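Side-chain contacts in putative lipoprotein (Bacteroides ovatus, PDB 3OQQ), which is of unknown function but is probably an extracellular, membrane-anchored lipoprotein of a Bacteroides species that carries several bound calcium ions: residues E160-Q165 / A318-F323; G134-L139 / E361-G366; M284-Q289 / E294-L299; N92-R97 / L328-Q333. All blocks are in the same frame, centred on the assembly; numbering follows the deposited sequence.

Reading from the N terminus, contact 4 opens first, at the start of strand 96-104. Contact 2 opens next in the loop after strand 122-131, and contact 1 at the end of strand 150-161. Contact 3 is local, closing a short loop that enters strand 298-307, and is nested inside the other three. Helix 314-328 then closes contact 1, residues 328-333 close contact 4, and helix 357-364 closes contact 2. Contact 1 therefore nests inside both 4 and 2, whereas 4 and 2 cross. Contacts 1 and 4 join the early strands to helix 314-328 and the turn after it; contact 2 joins a loop to helix 357-364.

Contact 1 (E160-Q165 / A318-F323); sequences ECHSQQ and AQLAAF. With CA (calcium ion), chain E.
Leu-320 reaches out from its helix to the end of strand 150-161, where Glu-160 and His-162 receive one methyl. Just before it, Gln-319 turns its amide another way: NE2 gives hydrogen bonds to the carbonyls of Tyr-204 and Lys-308. The leucine makes the contact itself. With CG anti to the backbone N (chi1 175°), its chain carries CD1 away from the helix, to 4.0 Å from Glu-160 OE2 and 4.0 Å from CE1 of His-162. CD1 meets the imidazole at its edge, in the plane of the ring. One face of that ring is taken by Glu-160 CB, 3.5 Å above its centre, so strand end and following loop fold against each other. Glu-160 runs on extended and crosses the leucine at about a right angle; its OE2 forms a salt bridge with Arg-324, one turn along the helix from Leu-320, while His-162 NE2 bonds to Glu-174 OE2. Phe-323, farther on, also packs against Glu-174. Beyond the histidine the loop reaches a calcium ion, bound by Gln-164 OE1 at 2.4 Å, together with Asn-114 and Asp-117. Helix 314-328 thus lies against the end of strand 150-161 and its antiparallel partner 173-184, with Glu-174 of that partner touched by Gln-319, Leu-320 and Phe-323 alike.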
loop_
_atom_site.group_PDB
_atom_site.type_symbol
_atom_site.label_atom_id
_atom_site.label_comp_id
_atom_site.label_asym_id
_atom_site.label_seq_id
_atom_site.Cartn_x
_atom_site.Cartn_y
_atom_site.Cartn_z
ATOM N N GLU A 160 3.042 10.187 -14.168
ATOM C CA GLU A 160 3.549 10.121 -15.524
ATOM C C GLU A 160 4.131 11.492 -15.862
ATOM O O GLU A 160 3.385 12.400 -16.238
ATOM C CB GLU A 160 2.453 9.666 -16.492
ATOM C CG GLU A 160 2.015 8.238 -16.212
ATOM C CD GLU A 160 0.936 7.678 -17.112
ATOM O OE1 GLU A 160 0.611 8.313 -18.136
ATOM O OE2 GLU A 160 0.453 6.565 -16.825
ATOM N N CYS A 161 5.449 11.672 -15.622
ATOM C CA CYS A 161 6.164 12.934 -15.888
ATOM C C CYS A 161 6.407 13.061 -17.402
ATOM O O CYS A 161 7.535 12.918 -17.898
ATOM C CB CYS A 161 7.463 13.034 -15.093
ATOM S SG CYS A 161 7.253 12.949 -13.298
ATOM N N HIS A 162 5.303 13.267 -18.128
ATOM C CA HIS A 162 5.248 13.383 -19.576
ATOM C C HIS A 162 4.939 14.828 -19.938
ATOM O O HIS A 162 4.197 15.491 -19.208
ATOM C CB HIS A 162 4.162 12.436 -20.140
ATOM C CG HIS A 162 4.325 10.981 -19.784
ATOM N ND1 HIS A 162 3.351 10.050 -20.116
ATOM C CD2 HIS A 162 5.349 10.336 -19.166
ATOM C CE1 HIS A 162 3.798 8.885 -19.672
ATOM N NE2 HIS A 162 4.989 9.008 -19.083
ATOM N N SER A 163 5.480 15.320 -21.063
ATOM C CA SER A 163 5.228 16.702 -21.493
ATOM C C SER A 163 3.737 16.949 -21.860
ATOM O O SER A 163 3.258 18.082 -21.767
ATOM C CB SER A 163 6.118 17.057 -22.677
ATOM O OG SER A 163 6.105 18.455 -22.912
ATOM N N GLN A 164 3.023 15.883 -22.266
ATOM C CA GLN A 164 1.624 15.917 -22.689
ATOM C C GLN A 164 0.952 14.557 -22.444
ATOM O O GLN A 164 1.567 13.503 -22.670
ATOM C CB GLN A 164 1.552 16.297 -24.188
ATOM C CG GLN A 164 0.143 16.504 -24.761
ATOM C CD GLN A 164 -0.677 17.635 -24.163
ATOM O OE1 GLN A 164 -0.190 18.732 -23.864
ATOM N NE2 GLN A 164 -1.972 17.421 -24.071
ATOM N N GLN A 165 -0.315 14.588 -22.008
ATOM C CA GLN A 165 -1.096 13.378 -21.765
ATOM C C GLN A 165 -1.689 12.833 -23.075
ATOM O O GLN A 165 -1.751 13.559 -24.069
ATOM C CB GLN A 165 -2.214 13.660 -20.741
ATOM C CG GLN A 165 -1.682 14.015 -19.355
ATOM C CD GLN A 165 -2.758 14.108 -18.304
ATOM O OE1 GLN A 165 -3.748 13.376 -18.329
ATOM N NE2 GLN A 165 -2.538 14.955 -17.303
ATOM N N ALA A 318 7.339 -1.362 -22.019
ATOM C CA ALA A 318 7.510 -2.308 -20.918
ATOM C C ALA A 318 7.742 -1.572 -19.601
ATOM O O ALA A 318 7.230 -2.014 -18.574
ATOM C CB ALA A 318 8.672 -3.240 -21.200
ATOM N N GLN A 319 8.517 -0.458 -19.638
ATOM C CA GLN A 319 8.843 0.366 -18.475
ATOM C C GLN A 319 7.597 1.069 -17.916
ATOM O O GLN A 319 7.352 1.038 -16.706
ATOM C CB GLN A 319 9.896 1.413 -18.868
ATOM C CG GLN A 319 10.344 2.301 -17.697
ATOM C CD GLN A 319 11.347 3.343 -18.102
ATOM O OE1 GLN A 319 11.367 3.818 -19.241
ATOM N NE2 GLN A 319 12.162 3.780 -17.157
ATOM N N LEU A 320 6.837 1.733 -18.811
ATOM C CA LEU A 320 5.630 2.466 -18.471
ATOM C C LEU A 320 4.586 1.495 -17.897
ATOM O O LEU A 320 3.916 1.825 -16.909
ATOM C CB LEU A 320 5.112 3.225 -19.706
ATOM C CG LEU A 320 3.775 3.985 -19.590
ATOM C CD1 LEU A 320 3.822 5.097 -18.513
ATOM C CD2 LEU A 320 3.371 4.569 -20.949
ATOM N N ALA A 321 4.504 0.286 -18.478
ATOM C CA ALA A 321 3.593 -0.755 -18.012
ATOM C C ALA A 321 4.023 -1.249 -16.614
ATOM O O ALA A 321 3.169 -1.456 -15.765
ATOM C CB ALA A 321 3.568 -1.906 -19.009
ATOM N N ALA A 322 5.347 -1.389 -16.369
ATOM C CA ALA A 322 5.897 -1.818 -15.067
ATOM C C ALA A 322 5.528 -0.830 -13.939
ATOM O O ALA A 322 5.143 -1.270 -12.861
ATOM C CB ALA A 322 7.401 -1.950 -15.160
ATOM N N PHE A 323 5.630 0.500 -14.194
ATOM C CA PHE A 323 5.223 1.516 -13.209
ATOM C C PHE A 323 3.712 1.492 -13.018
ATOM O O PHE A 323 3.248 1.552 -11.888
ATOM C CB PHE A 323 5.670 2.930 -13.621
ATOM C CG PHE A 323 7.098 3.238 -13.264
ATOM C CD1 PHE A 323 7.422 3.768 -12.018
ATOM C CD2 PHE A 323 8.127 3.015 -14.181
ATOM C CE1 PHE A 323 8.747 4.054 -11.687
ATOM C CE2 PHE A 323 9.455 3.303 -13.846
ATOM C CZ PHE A 323 9.756 3.796 -12.592
HETATM CA CA CA E . -0.310 20.912 -22.898
HETATM O O HOH W 1 0.630 19.257 -21.053
HETATM O O HOH W 2 0.683 22.654 -22.041
#

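Contact 2 (G134-L139 / E361-G366); sequences GWPIQL and EALVAG
CD2 of Leu-363 sits where Trp-135 and Pro-136 meet, 3.7 Å from CH2 of the indole and 3.7 Å from CG of the proline. Tryptophan and leucine approach from opposite directions, while the proline crosses the leucine at about a right angle. Val-364 adds its CG1, which comes to the indole at its edge, 3.6 Å from CZ2. The benzo end of the tryptophan is what reaches the helix, the side chain being extended away from its own N about the CA-CB bond (chi1 177°). Pro-136 CB lies 4.1 Å above one face of the indole, offset toward the rim. Farther out, Tyr-360 meets the indole with its ring nearly parallel, Trp-384 is edge-to-face with it, and Tyr-376 meets it with the planes at about 60°; Lys-343 holds the carbonyl of Trp-135. Replacing Trp-135 by alanine is likely to open a gap between Pro-136 and Val-364 and leave these aromatic neighbours without their shared partner. The peptide between Trp-135 and Pro-136 is cis, and Ile-137 N bonds to Gly-134 O at 2.8 Å. That is a type VIa beta-turn, whose aromatic-cis-proline pair here docks the loop on helix 357-364.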
loop_
_atom_site.group_PDB
_atom_site.type_symbol
_atom_site.label_atom_id
_atom_site.label_comp_id
_atom_site.label_asym_id
_atom_site.label_seq_id
_atom_site.Cartn_x
_atom_site.Cartn_y
_atom_site.Cartn_z
ATOM N N GLY A 134 2.983 -15.569 13.109
ATOM C CA GLY A 134 3.201 -16.952 13.514
ATOM C C GLY A 134 3.484 -17.989 12.458
ATOM O O GLY A 134 3.813 -19.121 12.828
ATOM N N TRP A 135 3.349 -17.644 11.150
ATOM C CA TRP A 135 3.609 -18.573 10.039
ATOM C C TRP A 135 4.873 -19.417 10.321
ATOM O O TRP A 135 5.881 -18.838 10.715
ATOM C CB TRP A 135 3.753 -17.797 8.692
ATOM C CG TRP A 135 4.101 -18.672 7.528
ATOM C CD1 TRP A 135 3.241 -19.475 6.825
ATOM C CD2 TRP A 135 5.423 -18.995 7.065
ATOM N NE1 TRP A 135 3.945 -20.221 5.899
ATOM C CE2 TRP A 135 5.285 -19.945 6.029
ATOM C CE3 TRP A 135 6.709 -18.504 7.364
ATOM C CZ2 TRP A 135 6.392 -20.454 5.329
ATOM C CZ3 TRP A 135 7.805 -19.017 6.679
ATOM C CH2 TRP A 135 7.642 -19.976 5.674
ATOM N N PRO A 136 4.870 -20.772 10.185
ATOM C CA PRO A 136 3.817 -21.637 9.636
ATOM C C PRO A 136 2.764 -22.110 10.651
ATOM O O PRO A 136 1.997 -22.996 10.311
ATOM C CB PRO A 136 4.629 -22.813 9.072
ATOM C CG PRO A 136 5.758 -22.943 10.022
ATOM C CD PRO A 136 6.115 -21.538 10.412
ATOM N N ILE A 137 2.685 -21.497 11.851
ATOM C CA ILE A 137 1.703 -21.854 12.877
ATOM C C ILE A 137 0.505 -20.895 12.816
ATOM O O ILE A 137 0.689 -19.680 12.648
ATOM C CB ILE A 137 2.340 -21.886 14.297
ATOM C CG1 ILE A 137 3.496 -22.912 14.353
ATOM C CG2 ILE A 137 1.265 -22.186 15.400
ATOM C CD1 ILE A 137 4.392 -22.760 15.541
ATOM N N GLN A 138 -0.705 -21.446 12.968
ATOM C CA GLN A 138 -1.969 -20.700 12.950
ATOM C C GLN A 138 -3.084 -21.489 13.604
ATOM O O GLN A 138 -3.087 -22.717 13.526
ATOM C CB GLN A 138 -2.382 -20.386 11.511
ATOM C CG GLN A 138 -3.070 -19.026 11.351
ATOM C CD GLN A 138 -3.258 -18.638 9.895
ATOM O OE1 GLN A 138 -3.334 -19.480 9.003
ATOM N NE2 GLN A 138 -3.438 -17.359 9.637
ATOM N N LEU A 139 -4.060 -20.795 14.211
ATOM C CA LEU A 139 -5.227 -21.476 14.767
ATOM C C LEU A 139 -6.026 -22.102 13.616
ATOM O O LEU A 139 -6.034 -21.528 12.524
ATOM C CB LEU A 139 -6.115 -20.469 15.553
ATOM C CG LEU A 139 -5.587 -19.980 16.900
ATOM C CD1 LEU A 139 -6.240 -18.661 17.301
ATOM C CD2 LEU A 139 -5.774 -21.039 17.988
ATOM N N GLU A 361 11.112 -22.918 0.848
ATOM C CA GLU A 361 10.941 -24.268 0.311
ATOM C C GLU A 361 11.383 -25.334 1.312
ATOM O O GLU A 361 10.682 -26.320 1.469
ATOM C CB GLU A 361 11.695 -24.414 -1.020
ATOM C CG GLU A 361 10.936 -23.711 -2.137
ATOM C CD GLU A 361 11.556 -23.650 -3.518
ATOM O OE1 GLU A 361 12.675 -24.174 -3.710
ATOM O OE2 GLU A 361 10.919 -23.049 -4.412
ATOM N N ALA A 362 12.511 -25.118 2.013
ATOM C CA ALA A 362 13.023 -26.067 3.007
ATOM C C ALA A 362 12.087 -26.177 4.221
ATOM O O ALA A 362 11.897 -27.264 4.741
ATOM C CB ALA A 362 14.419 -25.654 3.457
ATOM N N LEU A 363 11.495 -25.050 4.633
ATOM C CA LEU A 363 10.583 -24.908 5.762
ATOM C C LEU A 363 9.233 -25.564 5.503
ATOM O O LEU A 363 8.720 -26.274 6.379
ATOM C CB LEU A 363 10.374 -23.410 6.040
ATOM C CG LEU A 363 10.162 -22.995 7.477
ATOM C CD1 LEU A 363 10.870 -21.690 7.754
ATOM C CD2 LEU A 363 8.700 -22.813 7.779
ATOM N N VAL A 364 8.640 -25.312 4.325
ATOM C CA VAL A 364 7.308 -25.825 4.013
ATOM C C VAL A 364 7.324 -27.326 3.599
ATOM O O VAL A 364 6.268 -27.971 3.626
ATOM C CB VAL A 364 6.594 -24.956 2.928
ATOM C CG1 VAL A 364 6.477 -23.491 3.352
ATOM C CG2 VAL A 364 7.278 -25.062 1.576
ATOM N N ALA A 365 8.505 -27.858 3.197
ATOM C CA ALA A 365 8.675 -29.209 2.641
ATOM C C ALA A 365 8.001 -30.311 3.478
ATOM O O ALA A 365 7.187 -31.087 2.939
ATOM C CB ALA A 365 10.153 -29.523 2.442
ATOM N N GLY A 366 8.297 -30.360 4.776
ATOM C CA GLY A 366 7.709 -31.401 5.620
ATOM C C GLY A 366 6.387 -31.090 6.299
ATOM O O GLY A 366 5.881 -31.931 7.049
#

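Contact 3 (M284-Q289 / E294-L299); sequences MFQVTQ and EGLPML
Phe-285 and Gln-286 come together on Leu-296, across a short loop that leads into strand 298-307, one of the antiparallel strands and a partner of 173-184 and 205-215. The apolar part is a meeting of methyl and ring. Leu-296 CD2 comes in at the edge of the phenyl, near its plane, 3.7 Å from CE1 and 3.8 Å from CZ of Phe-285. A face of the same ring is covered from within its own segment: Gln-286 CG stands 3.6 Å above the ring centre. Chi1 of the glutamine (-55°) puts CG over that face, and the bend at chi2 (-59°) turns the amide toward the leucine.

The backbone bonds fix the two segments separately. Phe-285 pairs with Val-185, next to strand 173-184, and Val-287 with Glu-397, a ligand of one calcium ion; the side chain of Phe-285 is about 10 Å from a bound calcium ion. On the other segment, Gly-295 pairs with Tyr-434 near the C terminus, while Met-298, a selenomethionine, and Leu-299 pair with Lys-215 and Val-182 as the strand begins.

Side chains make the remaining polar bonds. His-394 NE2 bonds to the carbonyl of Gln-286. OE1 of Gln-286 accepts from the backbone N of Arg-293, which ties Gln-286 to the residue just before 294-299. Its NE2 is hydrogen-bonded too, to a residue flanking the segments, and in addition makes a van der Waals approach to the aliphatic base of the leucine, 3.7 Å from CB of Leu-296.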
loop_
_atom_site.group_PDB
_atom_site.type_symbol
_atom_site.label_atom_id
_atom_site.label_comp_id
_atom_site.label_asym_id
_atom_site.label_seq_id
_atom_site.Cartn_x
_atom_site.Cartn_y
_atom_site.Cartn_z
HETATM N N MSE A 284 3.542 -4.202 24.200
HETATM C CA MSE A 284 3.840 -4.129 22.768
HETATM C C MSE A 284 3.504 -2.707 22.249
HETATM O O MSE A 284 3.555 -1.762 23.045
HETATM C CB MSE A 284 3.157 -5.273 21.988
HETATM C CG MSE A 284 3.777 -6.660 22.337
HETATM SE SE MSE A 284 2.637 -8.134 21.822
HETATM C CE MSE A 284 1.685 -8.268 23.402
ATOM N N PHE A 285 3.186 -2.531 20.945
ATOM C CA PHE A 285 3.065 -1.198 20.369
ATOM C C PHE A 285 1.714 -0.875 19.717
ATOM O O PHE A 285 1.411 -1.380 18.632
ATOM C CB PHE A 285 4.208 -0.992 19.327
ATOM C CG PHE A 285 4.297 0.414 18.755
ATOM C CD1 PHE A 285 4.609 1.499 19.573
ATOM C CD2 PHE A 285 4.095 0.644 17.401
ATOM C CE1 PHE A 285 4.678 2.780 19.054
ATOM C CE2 PHE A 285 4.191 1.933 16.876
ATOM C CZ PHE A 285 4.476 2.994 17.706
ATOM N N GLN A 286 0.978 0.106 20.327
ATOM C CA GLN A 286 -0.323 0.621 19.866
ATOM C C GLN A 286 -1.378 -0.498 19.759
ATOM O O GLN A 286 -2.192 -0.455 18.844
ATOM C CB GLN A 286 -0.173 1.365 18.512
ATOM C CG GLN A 286 0.881 2.522 18.498
ATOM C CD GLN A 286 0.581 3.623 19.516
ATOM O OE1 GLN A 286 0.581 3.412 20.723
ATOM N NE2 GLN A 286 0.362 4.838 19.065
ATOM N N VAL A 287 -1.360 -1.502 20.674
ATOM C CA VAL A 287 -2.319 -2.640 20.631
ATOM C C VAL A 287 -2.999 -2.943 22.007
ATOM O O VAL A 287 -3.975 -3.711 22.078
ATOM C CB VAL A 287 -1.664 -3.946 20.052
ATOM C CG1 VAL A 287 -1.197 -3.748 18.617
ATOM C CG2 VAL A 287 -0.525 -4.496 20.934
ATOM N N THR A 288 -2.455 -2.422 23.099
ATOM C CA THR A 288 -2.995 -2.791 24.410
ATOM C C THR A 288 -3.801 -1.632 24.987
ATOM O O THR A 288 -3.279 -0.519 25.129
ATOM C CB THR A 288 -1.859 -3.270 25.371
ATOM O OG1 THR A 288 -1.137 -4.378 24.793
ATOM C CG2 THR A 288 -2.379 -3.673 26.740
ATOM N N GLN A 289 -5.080 -1.912 25.342
ATOM C CA GLN A 289 -5.955 -0.905 25.911
ATOM C C GLN A 289 -5.338 -0.333 27.197
ATOM O O GLN A 289 -4.918 -1.099 28.080
ATOM C CB GLN A 289 -7.359 -1.452 26.161
ATOM C CG GLN A 289 -8.324 -0.333 26.563
ATOM C CD GLN A 289 -9.743 -0.788 26.614
ATOM O OE1 GLN A 289 -10.097 -1.879 26.163
ATOM N NE2 GLN A 289 -10.583 0.061 27.153
ATOM N N GLU A 294 -1.745 8.177 22.360
ATOM C CA GLU A 294 -2.656 9.036 21.623
ATOM C C GLU A 294 -1.923 10.046 20.761
ATOM O O GLU A 294 -1.063 10.755 21.259
ATOM C CB GLU A 294 -3.611 9.762 22.614
ATOM C CG GLU A 294 -4.511 8.819 23.382
ATOM C CD GLU A 294 -5.338 7.848 22.555
ATOM O OE1 GLU A 294 -5.867 8.268 21.500
ATOM O OE2 GLU A 294 -5.487 6.680 22.985
ATOM N N GLY A 295 -2.289 10.104 19.480
ATOM C CA GLY A 295 -1.725 11.036 18.502
ATOM C C GLY A 295 -0.234 10.890 18.249
ATOM O O GLY A 295 0.409 11.849 17.818
ATOM N N LEU A 296 0.331 9.704 18.525
ATOM C CA LEU A 296 1.746 9.441 18.372
ATOM C C LEU A 296 2.148 9.508 16.888
ATOM O O LEU A 296 1.567 8.775 16.082
ATOM C CB LEU A 296 2.149 8.077 18.993
ATOM C CG LEU A 296 3.679 7.844 19.134
ATOM C CD1 LEU A 296 4.295 8.778 20.193
ATOM C CD2 LEU A 296 4.013 6.396 19.391
ATOM N N PRO A 297 3.102 10.409 16.502
ATOM C CA PRO A 297 3.553 10.442 15.097
ATOM C C PRO A 297 3.977 9.035 14.630
ATOM O O PRO A 297 4.535 8.254 15.415
ATOM C CB PRO A 297 4.748 11.417 15.125
ATOM C CG PRO A 297 4.472 12.327 16.348
ATOM C CD PRO A 297 3.868 11.362 17.347
HETATM N N MSE A 298 3.660 8.691 13.382
HETATM C CA MSE A 298 3.947 7.363 12.879
HETATM C C MSE A 298 5.335 7.269 12.286
HETATM O O MSE A 298 5.765 8.206 11.627
HETATM C CB MSE A 298 2.907 6.950 11.833
HETATM C CG MSE A 298 1.552 6.629 12.452
HETATM SE SE MSE A 298 0.282 5.984 11.116
HETATM C CE MSE A 298 -1.359 6.384 12.148
ATOM N N LEU A 299 6.040 6.146 12.518
ATOM C CA LEU A 299 7.342 5.914 11.863
ATOM C C LEU A 299 7.053 5.689 10.372
ATOM O O LEU A 299 6.258 4.813 10.022
ATOM C CB LEU A 299 8.126 4.736 12.491
ATOM C CG LEU A 299 9.397 4.232 11.736
ATOM C CD1 LEU A 299 10.467 5.348 11.589
ATOM C CD2 LEU A 299 10.033 3.064 12.473
#

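Contact 4 (N92-R97 / L328-Q333); sequences NFETNR and LDTNRQ
The amide of Asn-96 meets Thr-330 with both of its polar atoms: ND2 gives a weak but nearly straight hydrogen bond to OG1 of Thr-330 (3.2 Å, 167°), and OD1 lies 3.5 Å from CG2 of Thr-330. Of the other flat groups, the carboxylate of Glu-94 takes Asn-92 N on the syn side of OE1, 2.8 Å away and 30° out of its plane, while that of Asp-329 receives Asn-331 N from above. This last bond makes an Asx turn directly after helix 314-328, leading through a short 3-10 segment into strand 333-339. The turn presents Thr-330 to the beginning of strand 96-104. Asn-96 CG stands between its backbone N and carbonyl carbon (chi1 54°), which directs the amide across to the threonine. Lys-387 NZ also bonds to Thr-330 OG1, so two nitrogens reach that oxygen, the one from Asn-96 weakly. A leucine in place of Asn-96 would probably cost OG1 its bond to the strand, leaving it to Lys-387. Glu-94 CG is a more distant neighbour of the Thr-330 methyl CG2, at 4.3 Å, than OD1 of Asn-96 is.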
loop_
_atom_site.group_PDB
_atom_site.type_symbol
_atom_site.label_atom_id
_atom_site.label_comp_id
_atom_site.label_asym_id
_atom_site.label_seq_id
_atom_site.Cartn_x
_atom_site.Cartn_y
_atom_site.Cartn_z
ATOM N N ASN A 92 -8.936 -14.467 -3.436
ATOM C CA ASN A 92 -7.688 -14.460 -2.688
ATOM C C ASN A 92 -7.597 -13.247 -1.740
ATOM O O ASN A 92 -6.565 -12.592 -1.657
ATOM C CB ASN A 92 -6.473 -14.547 -3.649
ATOM C CG ASN A 92 -5.189 -14.844 -2.941
ATOM O OD1 ASN A 92 -5.092 -15.791 -2.139
ATOM N ND2 ASN A 92 -4.197 -13.997 -3.192
ATOM N N PHE A 93 -8.685 -12.985 -0.997
ATOM C CA PHE A 93 -8.834 -11.927 0.014
ATOM C C PHE A 93 -8.664 -10.478 -0.530
ATOM O O PHE A 93 -8.410 -9.569 0.254
ATOM C CB PHE A 93 -7.886 -12.173 1.228
ATOM C CG PHE A 93 -8.117 -13.528 1.858
ATOM C CD1 PHE A 93 -9.172 -13.733 2.740
ATOM C CD2 PHE A 93 -7.297 -14.615 1.532
ATOM C CE1 PHE A 93 -9.419 -15.000 3.276
ATOM C CE2 PHE A 93 -7.528 -15.872 2.082
ATOM C CZ PHE A 93 -8.584 -16.059 2.953
ATOM N N GLU A 94 -8.886 -10.254 -1.826
ATOM C CA GLU A 94 -8.800 -8.916 -2.441
ATOM C C GLU A 94 -9.962 -8.052 -1.962
ATOM O O GLU A 94 -11.100 -8.527 -1.984
ATOM C CB GLU A 94 -8.883 -9.012 -3.992
ATOM C CG GLU A 94 -7.799 -9.840 -4.664
ATOM C CD GLU A 94 -8.133 -11.301 -4.902
ATOM O OE1 GLU A 94 -9.146 -11.807 -4.360
ATOM O OE2 GLU A 94 -7.332 -11.955 -5.604
ATOM N N THR A 95 -9.695 -6.805 -1.531
ATOM C CA THR A 95 -10.767 -5.870 -1.152
ATOM C C THR A 95 -10.914 -4.855 -2.287
ATOM O O THR A 95 -11.635 -3.866 -2.161
ATOM C CB THR A 95 -10.522 -5.194 0.190
ATOM O OG1 THR A 95 -9.226 -4.580 0.189
ATOM C CG2 THR A 95 -10.685 -6.136 1.353
ATOM N N ASN A 96 -10.230 -5.120 -3.407
ATOM C CA ASN A 96 -10.256 -4.267 -4.583
ATOM C C ASN A 96 -10.586 -5.089 -5.825
ATOM O O ASN A 96 -10.661 -6.312 -5.742
ATOM C CB ASN A 96 -8.921 -3.538 -4.744
ATOM C CG ASN A 96 -7.674 -4.416 -4.766
ATOM O OD1 ASN A 96 -7.682 -5.576 -5.191
ATOM N ND2 ASN A 96 -6.556 -3.867 -4.304
ATOM N N ARG A 97 -10.764 -4.417 -6.971
ATOM C CA ARG A 97 -11.035 -5.022 -8.275
ATOM C C ARG A 97 -10.624 -4.042 -9.386
ATOM O O ARG A 97 -10.465 -2.845 -9.122
ATOM C CB ARG A 97 -12.523 -5.401 -8.397
ATOM C CG ARG A 97 -13.457 -4.211 -8.620
ATOM C CD ARG A 97 -14.896 -4.625 -8.811
ATOM N NE ARG A 97 -15.764 -3.459 -8.961
ATOM C CZ ARG A 97 -16.379 -3.129 -10.090
ATOM N NH1 ARG A 97 -16.252 -3.889 -11.170
ATOM N NH2 ARG A 97 -17.143 -2.050 -10.144
ATOM N N LEU A 328 -2.240 -0.683 -10.769
ATOM C CA LEU A 328 -3.355 -1.393 -11.377
ATOM C C LEU A 328 -3.463 -2.825 -10.867
ATOM O O LEU A 328 -4.533 -3.201 -10.374
ATOM C CB LEU A 328 -3.290 -1.351 -12.921
ATOM C CG LEU A 328 -3.457 0.051 -13.579
ATOM C CD1 LEU A 328 -3.547 -0.053 -15.090
ATOM C CD2 LEU A 328 -4.670 0.813 -13.028
ATOM N N ASP A 329 -2.378 -3.609 -10.941
ATOM C CA ASP A 329 -2.410 -4.998 -10.480
ATOM C C ASP A 329 -2.050 -5.115 -8.973
ATOM O O ASP A 329 -0.882 -4.984 -8.580
ATOM C CB ASP A 329 -1.486 -5.866 -11.341
ATOM C CG ASP A 329 -1.590 -7.362 -11.109
ATOM O OD1 ASP A 329 -2.322 -7.775 -10.178
ATOM O OD2 ASP A 329 -0.879 -8.114 -11.803
ATOM N N THR A 330 -3.062 -5.431 -8.145
ATOM C CA THR A 330 -2.891 -5.596 -6.696
ATOM C C THR A 330 -1.822 -6.663 -6.376
ATOM O O THR A 330 -1.129 -6.527 -5.374
ATOM C CB THR A 330 -4.241 -5.918 -6.006
ATOM O OG1 THR A 330 -4.052 -5.867 -4.599
ATOM C CG2 THR A 330 -4.844 -7.266 -6.413
ATOM N N ASN A 331 -1.676 -7.695 -7.255
ATOM C CA ASN A 331 -0.738 -8.808 -7.084
ATOM C C ASN A 331 0.722 -8.403 -7.265
ATOM O O ASN A 331 1.586 -9.197 -6.915
ATOM C CB ASN A 331 -1.073 -9.959 -8.017
ATOM C CG ASN A 331 -2.480 -10.483 -7.835
ATOM O OD1 ASN A 331 -3.305 -10.401 -8.739
ATOM N ND2 ASN A 331 -2.791 -10.992 -6.653
ATOM N N ARG A 332 1.004 -7.187 -7.757
ATOM C CA ARG A 332 2.376 -6.682 -7.926
ATOM C C ARG A 332 2.897 -6.005 -6.619
ATOM O O ARG A 332 4.099 -5.761 -6.478
ATOM C CB ARG A 332 2.465 -5.718 -9.129
ATOM C CG ARG A 332 2.165 -6.371 -10.479
ATOM C CD ARG A 332 3.337 -7.111 -11.044
ATOM N NE ARG A 332 3.054 -7.645 -12.377
ATOM C CZ ARG A 332 3.873 -8.442 -13.061
ATOM N NH1 ARG A 332 5.048 -8.798 -12.550
ATOM N NH2 ARG A 332 3.523 -8.894 -14.257
ATOM N N GLN A 333 1.987 -5.722 -5.669
ATOM C CA GLN A 333 2.359 -5.119 -4.402
ATOM C C GLN A 333 2.569 -6.243 -3.416
ATOM O O GLN A 333 1.653 -6.630 -2.705
ATOM C CB GLN A 333 1.302 -4.113 -3.933
ATOM C CG GLN A 333 0.824 -3.152 -5.022
ATOM C CD GLN A 333 -0.340 -2.323 -4.548
ATOM O OE1 GLN A 333 -0.963 -2.605 -3.519
ATOM N NE2 GLN A 333 -0.661 -1.279 -5.290
#